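Glycosyl hydrolase, family 31/fibronectin type III domain protein (Clostridium perfringens, PDB 4LKS) binds galactose through a beta-sandwich carbohydrate-binding module of family 32, carried by an enzyme that probably hydrolyses glycosidic bonds. Local coordinates at residues Ser33-Asp38 with Ser54-Ala59; Asp71-Leu76 with Thr135-Tyr140; Ser87-Val92 with Leu149-Asn154. All blocks are in the same frame, centred on the assembly; numbering follows the deposited sequence.

Contact 1: Ser33-Asp38 with Ser54-Ala59; sequences SEADRD and SAYQAA. With GAL (beta-D-galactopyranose), chain D.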
ATOM      1  N   SER A  33     -10.271   4.293   6.942  1.00 10.41           N
ATOM      2  CA  SER A  33     -10.975   5.532   6.669  1.00 12.88           C
ATOM      3  C   SER A  33     -10.564   6.047   5.301  1.00 12.98           C
ATOM      4  O   SER A  33      -9.590   5.555   4.712  1.00 11.50           O
ATOM      5  CB  SER A  33     -10.685   6.567   7.753  1.00 12.79           C
ATOM      6  OG  SER A  33      -9.314   6.902   7.821  1.00 12.17           O
ATOM      7  N   GLU A  34     -11.311   7.028   4.803  1.00 13.42           N
ATOM      8  CA  GLU A  34     -11.064   7.640   3.506  1.00 12.64           C
ATOM      9  C   GLU A  34     -11.383   9.124   3.642  1.00 16.92           C
ATOM     10  O   GLU A  34     -12.345   9.495   4.312  1.00 25.21           O
ATOM     11  CB  GLU A  34     -11.966   7.015   2.437  1.00 12.83           C
ATOM     12  CG  GLU A  34     -11.740   5.522   2.190  1.00 14.76           C
ATOM     13  CD  GLU A  34     -12.912   4.874   1.487  1.00 18.38           C
ATOM     14  OE1 GLU A  34     -13.951   4.647   2.148  1.00 24.76           O
ATOM     15  OE2 GLU A  34     -12.815   4.606   0.272  1.00 12.92           O
ATOM     16  N   ALA A  35     -10.571   9.969   3.019  1.00 11.72           N
ATOM     17  CA  ALA A  35     -10.785  11.415   3.050  1.00 14.11           C
ATOM     18  C   ALA A  35     -11.181  11.918   1.679  1.00 20.11           C
ATOM     19  O   ALA A  35     -10.718  11.394   0.667  1.00 14.14           O
ATOM     20  CB  ALA A  35      -9.532  12.121   3.488  1.00 14.14           C
ATOM     21  N   ASP A  36     -12.019  12.951   1.654  1.00 16.25           N
ATOM     22  CA  ASP A  36     -12.284  13.689   0.421  1.00 13.53           C
ATOM     23  C   ASP A  36     -12.785  12.746  -0.673  1.00 12.60           C
ATOM     24  O   ASP A  36     -13.702  11.961  -0.427  1.00 16.48           O
ATOM     25  CB  ASP A  36     -11.025  14.452   0.007  1.00 16.41           C
ATOM     26  CG  ASP A  36     -10.510  15.357   1.107  1.00 19.95           C
ATOM     27  OD1 ASP A  36     -11.349  15.883   1.874  1.00 22.02           O
ATOM     28  OD2 ASP A  36      -9.282  15.553   1.206  1.00 20.78           O
ATOM     29  N   ARG A  37     -12.192  12.803  -1.867  1.00 14.30           N
ATOM     30  CA  ARG A  37     -12.536  11.831  -2.911  1.00 14.22           C
ATOM     31  C   ARG A  37     -11.404  10.830  -3.126  1.00 10.78           C
ATOM     32  O   ARG A  37     -11.319  10.169  -4.163  1.00 13.20           O
ATOM     33  CB  ARG A  37     -12.910  12.516  -4.226  1.00 17.24           C
ATOM     34  CG  ARG A  37     -14.119  13.424  -4.101  1.00 21.32           C
ATOM     35  CD  ARG A  37     -14.531  13.990  -5.451  1.00 19.55           C
ATOM     36  NE  ARG A  37     -15.429  15.131  -5.288  1.00 23.08           N
ATOM     37  CZ  ARG A  37     -15.009  16.366  -5.033  1.00 21.75           C
ATOM     38  NH1 ARG A  37     -13.711  16.622  -4.934  1.00 25.49           N
ATOM     39  NH2 ARG A  37     -15.887  17.353  -4.891  1.00 28.40           N
ATOM     40  N   ASP A  38     -10.559  10.710  -2.109  1.00 11.32           N
ATOM     41  CA  ASP A  38      -9.398   9.830  -2.175  1.00 13.75           C
ATOM     42  C   ASP A  38      -9.748   8.435  -1.669  1.00  9.53           C
ATOM     43  O   ASP A  38      -9.242   7.961  -0.636  1.00 11.13           O
ATOM     44  CB  ASP A  38      -8.230  10.458  -1.426  1.00 13.52           C
ATOM     45  CG  ASP A  38      -7.773  11.758  -2.061  1.00 12.85           C
ATOM     46  OD1 ASP A  38      -8.043  11.972  -3.266  1.00 12.99           O
ATOM     47  OD2 ASP A  38      -7.131  12.561  -1.360  1.00 13.94           O
ATOM     48  N   SER A  54      -6.252   8.362   3.984  1.00 10.92           N
ATOM     49  CA  SER A  54      -7.044   8.124   5.182  1.00 11.41           C
ATOM     50  C   SER A  54      -7.502   9.467   5.762  1.00 13.58           C
ATOM     51  O   SER A  54      -7.023  10.534   5.351  1.00 12.74           O
ATOM     52  CB  SER A  54      -6.254   7.283   6.209  1.00 10.40           C
ATOM     53  OG  SER A  54      -5.120   7.959   6.723  1.00 10.91           O
ATOM     54  N   ALA A  55      -8.433   9.411   6.705  1.00 14.09           N
ATOM     55  CA  ALA A  55      -8.998  10.633   7.290  1.00 14.47           C
ATOM     56  C   ALA A  55      -7.939  11.431   8.043  1.00 13.47           C
ATOM     57  O   ALA A  55      -6.998  10.865   8.601  1.00 17.15           O
ATOM     58  CB  ALA A  55     -10.178  10.295   8.190  1.00 14.97           C
ATOM     59  N   TYR A  56      -8.086  12.758   8.062  1.00 13.71           N
ATOM     60  CA  TYR A  56      -7.049  13.611   8.636  1.00 14.01           C
ATOM     61  C   TYR A  56      -7.595  14.707   9.544  1.00 21.94           C
ATOM     62  O   TYR A  56      -6.983  15.767   9.695  1.00 23.17           O
ATOM     63  CB  TYR A  56      -6.146  14.209   7.550  1.00 15.89           C
ATOM     64  CG  TYR A  56      -6.847  14.977   6.449  1.00 18.08           C
ATOM     65  CD1 TYR A  56      -7.131  16.330   6.586  1.00 18.78           C
ATOM     66  CD2 TYR A  56      -7.182  14.356   5.257  1.00 15.51           C
ATOM     67  CE1 TYR A  56      -7.748  17.036   5.571  1.00 21.69           C
ATOM     68  CE2 TYR A  56      -7.797  15.046   4.242  1.00 18.03           C
ATOM     69  CZ  TYR A  56      -8.086  16.384   4.402  1.00 18.68           C
ATOM     70  OH  TYR A  56      -8.698  17.062   3.373  1.00 20.25           O
ATOM     71  N   GLN A  57      -8.736  14.433  10.160  1.00 16.86           N
ATOM     72  CA  GLN A  57      -9.247  15.315  11.200  1.00 22.71           C
ATOM     73  C   GLN A  57      -8.382  15.198  12.449  1.00 21.93           C
ATOM     74  O   GLN A  57      -7.621  14.245  12.589  1.00 27.45           O
ATOM     75  CB  GLN A  57     -10.711  15.009  11.495  1.00 21.69           C
ATOM     76  CG  GLN A  57     -11.611  15.294  10.303  1.00 28.19           C
ATOM     77  CD  GLN A  57     -11.269  16.612   9.628  1.00 44.68           C
ATOM     78  OE1 GLN A  57     -11.216  17.662  10.273  1.00 43.46           O
ATOM     79  NE2 GLN A  57     -11.018  16.562   8.324  1.00 31.37           N
ATOM     80  N   ALA A  58      -8.494  16.173  13.348  1.00 22.71           N
ATOM     81  CA  ALA A  58      -7.603  16.265  14.502  1.00 21.04           C
ATOM     82  C   ALA A  58      -7.522  14.975  15.318  1.00 21.40           C
ATOM     83  O   ALA A  58      -6.461  14.626  15.837  1.00 30.08           O
ATOM     84  CB  ALA A  58      -8.012  17.434  15.385  1.00 29.58           C
ATOM     85  N   ALA A  59      -8.643  14.268  15.417  1.00 23.25           N
ATOM     86  CA  ALA A  59      -8.711  13.048  16.215  1.00 22.09           C
ATOM     87  C   ALA A  59      -8.189  11.805  15.495  1.00 29.01           C
ATOM     88  O   ALA A  59      -7.939  10.779  16.131  1.00 25.12           O
ATOM     89  CB  ALA A  59     -10.134  12.816  16.691  1.00 31.25           C
TER
HETATM   90  C1  GAL D 202      -3.923  18.693   2.296  1.00 39.53           C
HETATM   91  C2  GAL D 202      -3.998  17.584   1.228  1.00 29.99           C
HETATM   92  C3  GAL D 202      -4.927  16.467   1.681  1.00 25.64           C
HETATM   93  C4  GAL D 202      -4.447  15.927   3.038  1.00 21.98           C
HETATM   94  C5  GAL D 202      -4.402  17.070   4.031  1.00 23.07           C
HETATM   95  C6  GAL D 202      -3.830  16.678   5.395  1.00 27.58           C
HETATM   96  O1  GAL D 202      -2.978  19.666   1.942  1.00 43.90           O
HETATM   97  O2  GAL D 202      -4.488  18.064  -0.029  1.00 29.57           O
HETATM   98  O3  GAL D 202      -4.906  15.392   0.746  1.00 20.30           O
HETATM   99  O4  GAL D 202      -3.134  15.387   2.907  1.00 19.41           O
HETATM  100  O5  GAL D 202      -3.542  18.133   3.553  1.00 26.40           O
HETATM  101  O6  GAL D 202      -3.870  17.769   6.308  1.00 31.63           O

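Contact 2: Asp71-Leu76 with Thr135-Tyr140; sequences DKAYDL and TINAQY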
ATOM      1  N   ASP A  71      -8.607 -11.376  -7.722  1.00 11.27           N
ATOM      2  CA  ASP A  71      -9.732 -12.065  -8.366  1.00 13.53           C
ATOM      3  C   ASP A  71      -9.758 -13.565  -8.057  1.00 16.36           C
ATOM      4  O   ASP A  71     -10.811 -14.209  -8.138  1.00 19.84           O
ATOM      5  CB  ASP A  71      -9.738 -11.816  -9.875  1.00 12.03           C
ATOM      6  CG  ASP A  71      -8.592 -12.497 -10.579  1.00 19.29           C
ATOM      7  OD1 ASP A  71      -7.425 -12.235 -10.218  1.00 15.69           O
ATOM      8  OD2 ASP A  71      -8.855 -13.301 -11.495  1.00 25.58           O
ATOM      9  N   LYS A  72      -8.598 -14.110  -7.699  1.00 12.63           N
ATOM     10  CA  LYS A  72      -8.458 -15.483  -7.242  1.00 14.55           C
ATOM     11  C   LYS A  72      -7.241 -15.475  -6.334  1.00 12.55           C
ATOM     12  O   LYS A  72      -6.596 -14.438  -6.182  1.00 12.27           O
ATOM     13  CB  LYS A  72      -8.239 -16.430  -8.428  1.00 14.79           C
ATOM     14  CG  LYS A  72      -7.049 -16.066  -9.304  1.00 14.83           C
ATOM     15  CD  LYS A  72      -6.825 -17.094 -10.416  1.00 18.83           C
ATOM     16  CE  LYS A  72      -5.811 -16.579 -11.424  1.00 29.84           C
ATOM     17  NZ  LYS A  72      -4.970 -17.673 -11.981  1.00 48.17           N
ATOM     18  N   ALA A  73      -6.929 -16.608  -5.716  1.00 13.59           N
ATOM     19  CA  ALA A  73      -5.696 -16.716  -4.941  1.00 12.18           C
ATOM     20  C   ALA A  73      -4.489 -16.730  -5.868  1.00 13.86           C
ATOM     21  O   ALA A  73      -4.507 -17.376  -6.926  1.00 15.35           O
ATOM     22  CB  ALA A  73      -5.708 -17.967  -4.070  1.00 12.99           C
ATOM     23  N   TYR A  74      -3.440 -16.020  -5.462  1.00 10.71           N
ATOM     24  CA  TYR A  74      -2.168 -16.024  -6.174  1.00 10.76           C
ATOM     25  C   TYR A  74      -1.036 -16.352  -5.222  1.00 10.74           C
ATOM     26  O   TYR A  74      -1.077 -15.992  -4.039  1.00 10.60           O
ATOM     27  CB  TYR A  74      -1.866 -14.645  -6.774  1.00 11.17           C
ATOM     28  CG  TYR A  74      -2.752 -14.247  -7.928  1.00 11.47           C
ATOM     29  CD1 TYR A  74      -3.977 -13.640  -7.705  1.00 11.45           C
ATOM     30  CD2 TYR A  74      -2.347 -14.469  -9.243  1.00 11.94           C
ATOM     31  CE1 TYR A  74      -4.789 -13.264  -8.763  1.00 12.33           C
ATOM     32  CE2 TYR A  74      -3.146 -14.100 -10.305  1.00 13.31           C
ATOM     33  CZ  TYR A  74      -4.365 -13.499 -10.059  1.00 13.26           C
ATOM     34  OH  TYR A  74      -5.166 -13.126 -11.120  1.00 14.90           O
ATOM     35  N   ASP A  75       0.006 -16.985  -5.744  1.00  9.49           N
ATOM     36  CA  ASP A  75       1.254 -17.125  -5.009  1.00  9.79           C
ATOM     37  C   ASP A  75       1.986 -15.796  -5.134  1.00 11.69           C
ATOM     38  O   ASP A  75       2.570 -15.501  -6.185  1.00 13.54           O
ATOM     39  CB  ASP A  75       2.114 -18.248  -5.594  1.00 11.37           C
ATOM     40  CG  ASP A  75       1.479 -19.625  -5.444  1.00 13.07           C
ATOM     41  OD1 ASP A  75       0.540 -19.785  -4.639  1.00 12.20           O
ATOM     42  OD2 ASP A  75       1.951 -20.563  -6.123  1.00 17.66           O
ATOM     43  N   LEU A  76       1.904 -14.979  -4.083  1.00  8.77           N
ATOM     44  CA  LEU A  76       2.465 -13.624  -4.111  1.00  8.97           C
ATOM     45  C   LEU A  76       3.850 -13.568  -3.499  1.00  9.99           C
ATOM     46  O   LEU A  76       4.103 -14.225  -2.489  1.00 10.22           O
ATOM     47  CB  LEU A  76       1.582 -12.663  -3.309  1.00  9.07           C
ATOM     48  CG  LEU A  76       0.154 -12.400  -3.785  1.00  8.53           C
ATOM     49  CD1 LEU A  76      -0.560 -11.477  -2.810  1.00  9.93           C
ATOM     50  CD2 LEU A  76       0.156 -11.776  -5.169  1.00  9.95           C
ATOM     51  N   THR A 135       7.228 -16.302  -0.665  1.00  9.11           N
ATOM     52  CA  THR A 135       6.031 -16.615  -1.440  1.00  8.82           C
ATOM     53  C   THR A 135       4.901 -17.173  -0.588  1.00  8.67           C
ATOM     54  O   THR A 135       5.080 -18.163   0.141  1.00 11.41           O
ATOM     55  CB  THR A 135       6.346 -17.615  -2.561  1.00 11.47           C
ATOM     56  OG1 THR A 135       7.468 -17.132  -3.308  1.00 14.12           O
ATOM     57  CG2 THR A 135       5.141 -17.769  -3.491  1.00 11.11           C
ATOM     58  N   ILE A 136       3.748 -16.520  -0.669  1.00  8.68           N
ATOM     59  CA  ILE A 136       2.581 -16.927   0.107  1.00  9.44           C
ATOM     60  C   ILE A 136       1.326 -16.839  -0.760  1.00 10.01           C
ATOM     61  O   ILE A 136       1.104 -15.863  -1.471  1.00  9.33           O
ATOM     62  CB  ILE A 136       2.453 -16.097   1.413  1.00  8.69           C
ATOM     63  CG1 ILE A 136       1.272 -16.578   2.261  1.00 10.42           C
ATOM     64  CG2 ILE A 136       2.365 -14.594   1.110  1.00 11.15           C
ATOM     65  CD1 ILE A 136       1.356 -16.119   3.722  1.00  9.79           C
ATOM     66  N   ASN A 137       0.529 -17.900  -0.730  1.00  8.14           N
ATOM     67  CA  ASN A 137      -0.703 -17.963  -1.498  1.00 10.16           C
ATOM     68  C   ASN A 137      -1.776 -17.145  -0.787  1.00  9.44           C
ATOM     69  O   ASN A 137      -2.024 -17.338   0.399  1.00 12.22           O
ATOM     70  CB  ASN A 137      -1.122 -19.426  -1.638  1.00 12.15           C
ATOM     71  CG  ASN A 137      -2.363 -19.606  -2.487  1.00 10.83           C
ATOM     72  OD1 ASN A 137      -3.450 -19.863  -1.970  1.00 13.94           O
ATOM     73  ND2 ASN A 137      -2.203 -19.499  -3.805  1.00 10.60           N
ATOM     74  N   ALA A 138      -2.393 -16.208  -1.505  1.00  8.84           N
ATOM     75  CA  ALA A 138      -3.295 -15.252  -0.877  1.00 10.74           C
ATOM     76  C   ALA A 138      -4.305 -14.719  -1.864  1.00 10.26           C
ATOM     77  O   ALA A 138      -3.980 -14.486  -3.039  1.00 10.32           O
ATOM     78  CB  ALA A 138      -2.493 -14.089  -0.305  1.00 12.89           C
ATOM     79  N   GLN A 139      -5.525 -14.490  -1.383  1.00  9.47           N
ATOM     80  CA  GLN A 139      -6.517 -13.760  -2.173  1.00  9.28           C
ATOM     81  C   GLN A 139      -6.797 -12.379  -1.568  1.00 10.22           C
ATOM     82  O   GLN A 139      -7.445 -11.534  -2.178  1.00 10.57           O
ATOM     83  CB  GLN A 139      -7.819 -14.557  -2.326  1.00 11.91           C
ATOM     84  CG  GLN A 139      -8.805 -13.866  -3.258  1.00 11.91           C
ATOM     85  CD  GLN A 139     -10.002 -14.712  -3.633  1.00 16.61           C
ATOM     86  OE1 GLN A 139     -10.243 -15.772  -3.052  1.00 16.11           O
ATOM     87  NE2 GLN A 139     -10.767 -14.237  -4.609  1.00 15.64           N
ATOM     88  N   TYR A 140      -6.307 -12.153  -0.355  1.00  8.64           N
ATOM     89  CA  TYR A 140      -6.465 -10.847   0.290  1.00  8.23           C
ATOM     90  C   TYR A 140      -5.135 -10.418   0.871  1.00  8.24           C
ATOM     91  O   TYR A 140      -4.400 -11.236   1.446  1.00  9.54           O
ATOM     92  CB  TYR A 140      -7.506 -10.918   1.422  1.00  8.98           C
ATOM     93  CG  TYR A 140      -8.851 -11.429   0.975  1.00  8.84           C
ATOM     94  CD1 TYR A 140      -9.097 -12.801   0.876  1.00 10.09           C
ATOM     95  CD2 TYR A 140      -9.873 -10.548   0.658  1.00 12.54           C
ATOM     96  CE1 TYR A 140     -10.328 -13.276   0.459  1.00 11.78           C
ATOM     97  CE2 TYR A 140     -11.101 -11.011   0.241  1.00 12.32           C
ATOM     98  CZ  TYR A 140     -11.321 -12.373   0.146  1.00 11.86           C
ATOM     99  OH  TYR A 140     -12.552 -12.824  -0.275  1.00 15.79           O
TER
HETATM  100  O   HOH W   1      -3.636 -20.409  -6.210  1.00 27.15           O

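Contact 3: Ser87-Val92 with Leu149-Asn154; sequences SRNGHV and LGDTNN. With GAL (beta-D-galactopyranose), chain D.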
ATOM      1  N   SER A  87       2.459  15.384  -3.591  1.00 22.05           N
ATOM      2  CA  SER A  87       2.527  15.807  -2.199  1.00 20.22           C
ATOM      3  C   SER A  87       3.093  14.684  -1.346  1.00 21.80           C
ATOM      4  O   SER A  87       2.902  13.513  -1.657  1.00 20.67           O
ATOM      5  CB  SER A  87       1.129  16.175  -1.693  1.00 21.41           C
ATOM      6  OG  SER A  87       1.113  16.305  -0.281  1.00 23.61           O
ATOM      7  N   ARG A  88       3.786  15.044  -0.268  1.00 19.92           N
ATOM      8  CA  ARG A  88       4.328  14.059   0.658  1.00 19.97           C
ATOM      9  C   ARG A  88       3.289  13.618   1.675  1.00 16.72           C
ATOM     10  O   ARG A  88       3.539  12.712   2.479  1.00 19.58           O
ATOM     11  CB  ARG A  88       5.535  14.636   1.389  1.00 23.64           C
ATOM     12  CG  ARG A  88       5.280  15.984   2.072  1.00 32.20           C
ATOM     13  CD  ARG A  88       4.997  15.852   3.569  1.00 29.81           C
ATOM     14  NE  ARG A  88       4.675  17.148   4.174  1.00 34.99           N
ATOM     15  CZ  ARG A  88       5.458  17.800   5.031  1.00 42.97           C
ATOM     16  NH1 ARG A  88       6.618  17.280   5.410  1.00 43.33           N
ATOM     17  NH2 ARG A  88       5.076  18.972   5.520  1.00 43.95           N
ATOM     18  N   ASN A  89       2.124  14.257   1.645  1.00 15.86           N
ATOM     19  CA  ASN A  89       1.120  13.984   2.658  1.00 16.94           C
ATOM     20  C   ASN A  89       0.613  12.548   2.615  1.00 13.69           C
ATOM     21  O   ASN A  89      -0.085  12.135   1.677  1.00 13.62           O
ATOM     22  CB  ASN A  89      -0.032  14.987   2.586  1.00 13.62           C
ATOM     23  CG  ASN A  89       0.272  16.273   3.324  1.00 26.28           C
ATOM     24  OD1 ASN A  89       1.379  16.469   3.821  1.00 22.47           O
ATOM     25  ND2 ASN A  89      -0.710  17.168   3.382  1.00 22.70           N
ATOM     26  N   GLY A  90       0.992  11.799   3.649  1.00 12.83           N
ATOM     27  CA  GLY A  90       0.585  10.416   3.788  1.00 11.31           C
ATOM     28  C   GLY A  90       1.617   9.409   3.324  1.00 12.15           C
ATOM     29  O   GLY A  90       1.328   8.224   3.352  1.00 11.59           O
ATOM     30  N   HIS A  91       2.800   9.861   2.902  1.00 11.91           N
ATOM     31  CA  HIS A  91       3.876   8.937   2.513  1.00 11.03           C
ATOM     32  C   HIS A  91       4.144   7.924   3.620  1.00 11.65           C
ATOM     33  O   HIS A  91       4.437   8.300   4.759  1.00 13.11           O
ATOM     34  CB  HIS A  91       5.167   9.691   2.203  1.00 10.40           C
ATOM     35  CG  HIS A  91       5.205  10.304   0.838  1.00 12.22           C
ATOM     36  ND1 HIS A  91       6.383  10.686   0.236  1.00 17.33           N
ATOM     37  CD2 HIS A  91       4.220  10.576  -0.051  1.00 11.35           C
ATOM     38  CE1 HIS A  91       6.126  11.170  -0.966  1.00 17.07           C
ATOM     39  NE2 HIS A  91       4.821  11.116  -1.164  1.00 15.55           N
ATOM     40  N   VAL A  92       4.042   6.639   3.300  1.00  9.99           N
ATOM     41  CA  VAL A  92       4.195   5.593   4.310  1.00  8.89           C
ATOM     42  C   VAL A  92       5.671   5.260   4.514  1.00 12.48           C
ATOM     43  O   VAL A  92       6.398   4.988   3.551  1.00 10.77           O
ATOM     44  CB  VAL A  92       3.423   4.327   3.903  1.00  8.75           C
ATOM     45  CG1 VAL A  92       3.711   3.197   4.876  1.00 10.69           C
ATOM     46  CG2 VAL A  92       1.913   4.630   3.834  1.00  9.59           C
ATOM     47  N   LEU A 149       4.546  10.286   6.756  1.00 12.29           N
ATOM     48  CA  LEU A 149       4.969  11.684   6.684  1.00 13.40           C
ATOM     49  C   LEU A 149       3.793  12.567   6.300  1.00 17.39           C
ATOM     50  O   LEU A 149       2.791  12.095   5.761  1.00 18.96           O
ATOM     51  CB  LEU A 149       6.078  11.853   5.658  1.00 16.58           C
ATOM     52  CG  LEU A 149       7.328  11.006   5.863  1.00 16.90           C
ATOM     53  CD1 LEU A 149       8.299  11.202   4.721  1.00 24.46           C
ATOM     54  CD2 LEU A 149       7.995  11.299   7.193  1.00 22.98           C
ATOM     55  N   GLY A 150       3.912  13.860   6.577  1.00 15.51           N
ATOM     56  CA  GLY A 150       2.858  14.789   6.211  1.00 18.23           C
ATOM     57  C   GLY A 150       3.063  16.117   6.910  1.00 22.29           C
ATOM     58  O   GLY A 150       3.997  16.257   7.703  1.00 20.72           O
ATOM     59  N   ASP A 151       2.197  17.084   6.616  1.00 23.15           N
ATOM     60  CA  ASP A 151       2.227  18.367   7.319  1.00 24.26           C
ATOM     61  C   ASP A 151       2.174  18.111   8.815  1.00 32.12           C
ATOM     62  O   ASP A 151       2.800  18.818   9.605  1.00 26.49           O
ATOM     63  CB  ASP A 151       1.067  19.251   6.873  1.00 22.82           C
ATOM     64  CG  ASP A 151       1.194  19.675   5.432  1.00 24.33           C
ATOM     65  OD1 ASP A 151       2.335  19.955   5.002  1.00 28.77           O
ATOM     66  OD2 ASP A 151       0.159  19.721   4.729  1.00 26.00           O
ATOM     67  N   THR A 152       1.426  17.081   9.191  1.00 22.62           N
ATOM     68  CA  THR A 152       1.594  16.456  10.490  1.00 21.00           C
ATOM     69  C   THR A 152       2.062  15.031  10.213  1.00 20.71           C
ATOM     70  O   THR A 152       1.454  14.330   9.401  1.00 17.74           O
ATOM     71  CB  THR A 152       0.284  16.416  11.281  1.00 26.93           C
ATOM     72  OG1 THR A 152      -0.274  17.736  11.353  1.00 30.77           O
ATOM     73  CG2 THR A 152       0.538  15.906  12.689  1.00 25.43           C
ATOM     74  N   ASN A 153       3.148  14.618  10.857  1.00 19.86           N
ATOM     75  CA  ASN A 153       3.653  13.257  10.684  1.00 16.87           C
ATOM     76  C   ASN A 153       2.850  12.249  11.499  1.00 21.24           C
ATOM     77  O   ASN A 153       2.230  12.602  12.507  1.00 19.12           O
ATOM     78  CB  ASN A 153       5.136  13.175  11.067  1.00 20.51           C
ATOM     79  CG  ASN A 153       6.025  13.969  10.133  1.00 26.95           C
ATOM     80  OD1 ASN A 153       5.837  13.955   8.920  1.00 20.22           O
ATOM     81  ND2 ASN A 153       7.006  14.669  10.696  1.00 33.01           N
ATOM     82  N   ASN A 154       2.849  10.995  11.044  1.00 16.82           N
ATOM     83  CA  ASN A 154       2.272   9.887  11.793  1.00 15.61           C
ATOM     84  C   ASN A 154       0.793  10.031  12.155  1.00 17.61           C
ATOM     85  O   ASN A 154       0.373   9.643  13.245  1.00 19.36           O
ATOM     86  CB  ASN A 154       3.108   9.598  13.051  1.00 15.30           C
ATOM     87  CG  ASN A 154       4.516   9.198  12.719  1.00 23.33           C
ATOM     88  OD1 ASN A 154       4.752   8.472  11.756  1.00 18.26           O
ATOM     89  ND2 ASN A 154       5.469   9.669  13.512  1.00 25.17           N
TER
HETATM   90  C1  GAL D 202      -3.923  18.693   2.296  1.00 39.53           C
HETATM   91  C2  GAL D 202      -3.998  17.584   1.228  1.00 29.99           C
HETATM   92  C3  GAL D 202      -4.927  16.467   1.681  1.00 25.64           C
HETATM   93  C4  GAL D 202      -4.447  15.927   3.038  1.00 21.98           C
HETATM   94  C5  GAL D 202      -4.402  17.070   4.031  1.00 23.07           C
HETATM   95  C6  GAL D 202      -3.830  16.678   5.395  1.00 27.58           C
HETATM   96  O1  GAL D 202      -2.978  19.666   1.942  1.00 43.90           O
HETATM   97  O2  GAL D 202      -4.488  18.064  -0.029  1.00 29.57           O
HETATM   98  O3  GAL D 202      -4.906  15.392   0.746  1.00 20.30           O
HETATM   99  O4  GAL D 202      -3.134  15.387   2.907  1.00 19.41           O
HETATM  100  O5  GAL D 202      -3.542  18.133   3.553  1.00 26.40           O
HETATM  101  O6  GAL D 202      -3.870  17.769   6.308  1.00 31.63           O
HETATM  102  O   HOH W   2       2.930  18.959   2.767  1.00 43.43           O

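Contact 1: Ser33-Asp38 with Ser54-Ala59
Ser33 and Ala55 hold the tight end of this loop-to-loop contact. Ala55 N donates to Ser33 OG at 2.9 Å, and the bond is almost straight (173°). The same hydroxyl oxygen packs against Ser54 CB at 3.5 Å. Next along, the Ala35 methyl touches both the backbone and an aromatic ring: its CB is 3.5 Å from Ser54 O and 3.5 Å from Tyr56 CE2. Towards solvent the contact thins to one polar link. Exposed Asp36 crosses Tyr56 at about a right angle, and Tyr56 OH donates to Asp36 OD2 at 2.7 Å. The carboxylate oxygen lies in the ring plane, at its edge, and offers its syn lone pair. Tyr56 CG lies between its backbone N and carbonyl carbon (chi1 55°), which turns one ring face to the galactose, with GAL C5 3.6 Å above the plane and over its centre. This fits the CH-pi stacking by which aromatic residues hold sugars. The bond to Asp36 probably helps to hold this pocket ring in place. Residues 33-38 follow strand 26-31 and carry a type II' turn from Ala35 to Asp38. Residues 54-59 leave strand 52-53, where the backbone of His53 is hydrogen-bonded to the backbones of Ala35 and Asp38.

Contact 2: Asp71-Leu76 with Thr135-Tyr140
Strands 73-76 and 135-138 form an antiparallel pair at the margin of the four-stranded sheet of the beta sandwich, where strand 129-138 is outermost. Tyr74 with Ala138 and Leu76 with Ile136 are hydrogen-bonded pairs. Tyr74 N reaches Ala138 O at 2.9 Å, and Ile136 N reaches Leu76 O at 3.0 Å. Asp75 and Asn137 form the non-hydrogen-bonded pair between them, and their side chains meet on one face. Asn137 CG is anti to its backbone N (chi1 -177°), and ND2 donates a hydrogen bond to Asp75 OD1 at 2.9 Å. The carboxylate and amide planes stand 73° apart. A water also accepts from Asn137 ND2 and donates to Ala73 O. Beyond Ala138 the chain turns a corner at Gln139 into the other sheet, where Gln139 and Tyr140 both face Ser100 in a classic beta bulge. Here the extended Gln139 side chain lies along Lys72, with CG 3.7 Å from Lys72 O, and its NE2 bonds to Leu70 O. Lys72 O is buried without a polar partner. The face of Leu76, Ile136 and Ala138 turns to the other sheet, where Ile136 and Ala138 touch Thr99, consistent with the sandwich interior. The Asp75-Asn137 face is polar and hydrated.

Contact 3: Ser87-Val92 with Leu149-Asn154
Arg88 CG lies between its backbone N and carbonyl carbon (chi1 53°), and the chain bends at chi2 (99°), which folds it over Gly150 and on to Asp151. The setting is a pair of loops at the galactose-binding end of the beta sandwich. Residues Arg88 to His91 form a type II turn, with Gly90 at its third position. The guanidinium lies with one face on the peptide after Gly150: Gly150 O is 3.4 Å above its plane, over the centre. Its edge meets the acid, and Arg88 NH2 makes a salt bridge to Asp151 OD1 at 3.0 Å, on the anti side of that oxygen. The guanidinium and carboxylate planes are 80° apart. A water accepts from Arg88 NE and donates to Asn89 OD1.

The second half of the turn is tied to Leu149 by backbone bonds. Gly90 N donates to Leu149 O and Leu149 N donates to His91 O, both at 2.8 Å. Before the turn, Ser87 OG accepts from Asn89 N in an ST turn.

Asn89 is gripped at both ends of its amide. Asp151 N donates to Asn89 OD1 from above the carbonyl plane, while Asn89 ND2 donates to Asp151 OD2 at 3.0 Å. Asp151 is thus probably a second-shell residue that orients the sugar-binding amide of Asn89. Asn89 ND2 also donates to GAL O4 at 3.0 Å and, weakly, to the ring oxygen GAL O5 at 3.0 Å.

How the contacts relate
Contacts 1 and 3 share one end of the sandwich, with centres about 13 Å apart. They do not touch each other, but both touch the galactose. Contact 1 supplies an aromatic face and contact 3 an amide. Contact 2 lies on the opposite side of the chain's centre, about 30 Å from contact 3 between centres. Contact 3 is mostly buried, whereas contacts 1 and 2 are partly buried. Loops build contacts 1 and 3, so side chains carry much of their polar bonding. Contact 2 rests mainly on a regular backbone ladder. Strand 73-82 starts in contact 2 and runs towards the loop of 87-92. Strand 140-148 likewise leads to 149-154.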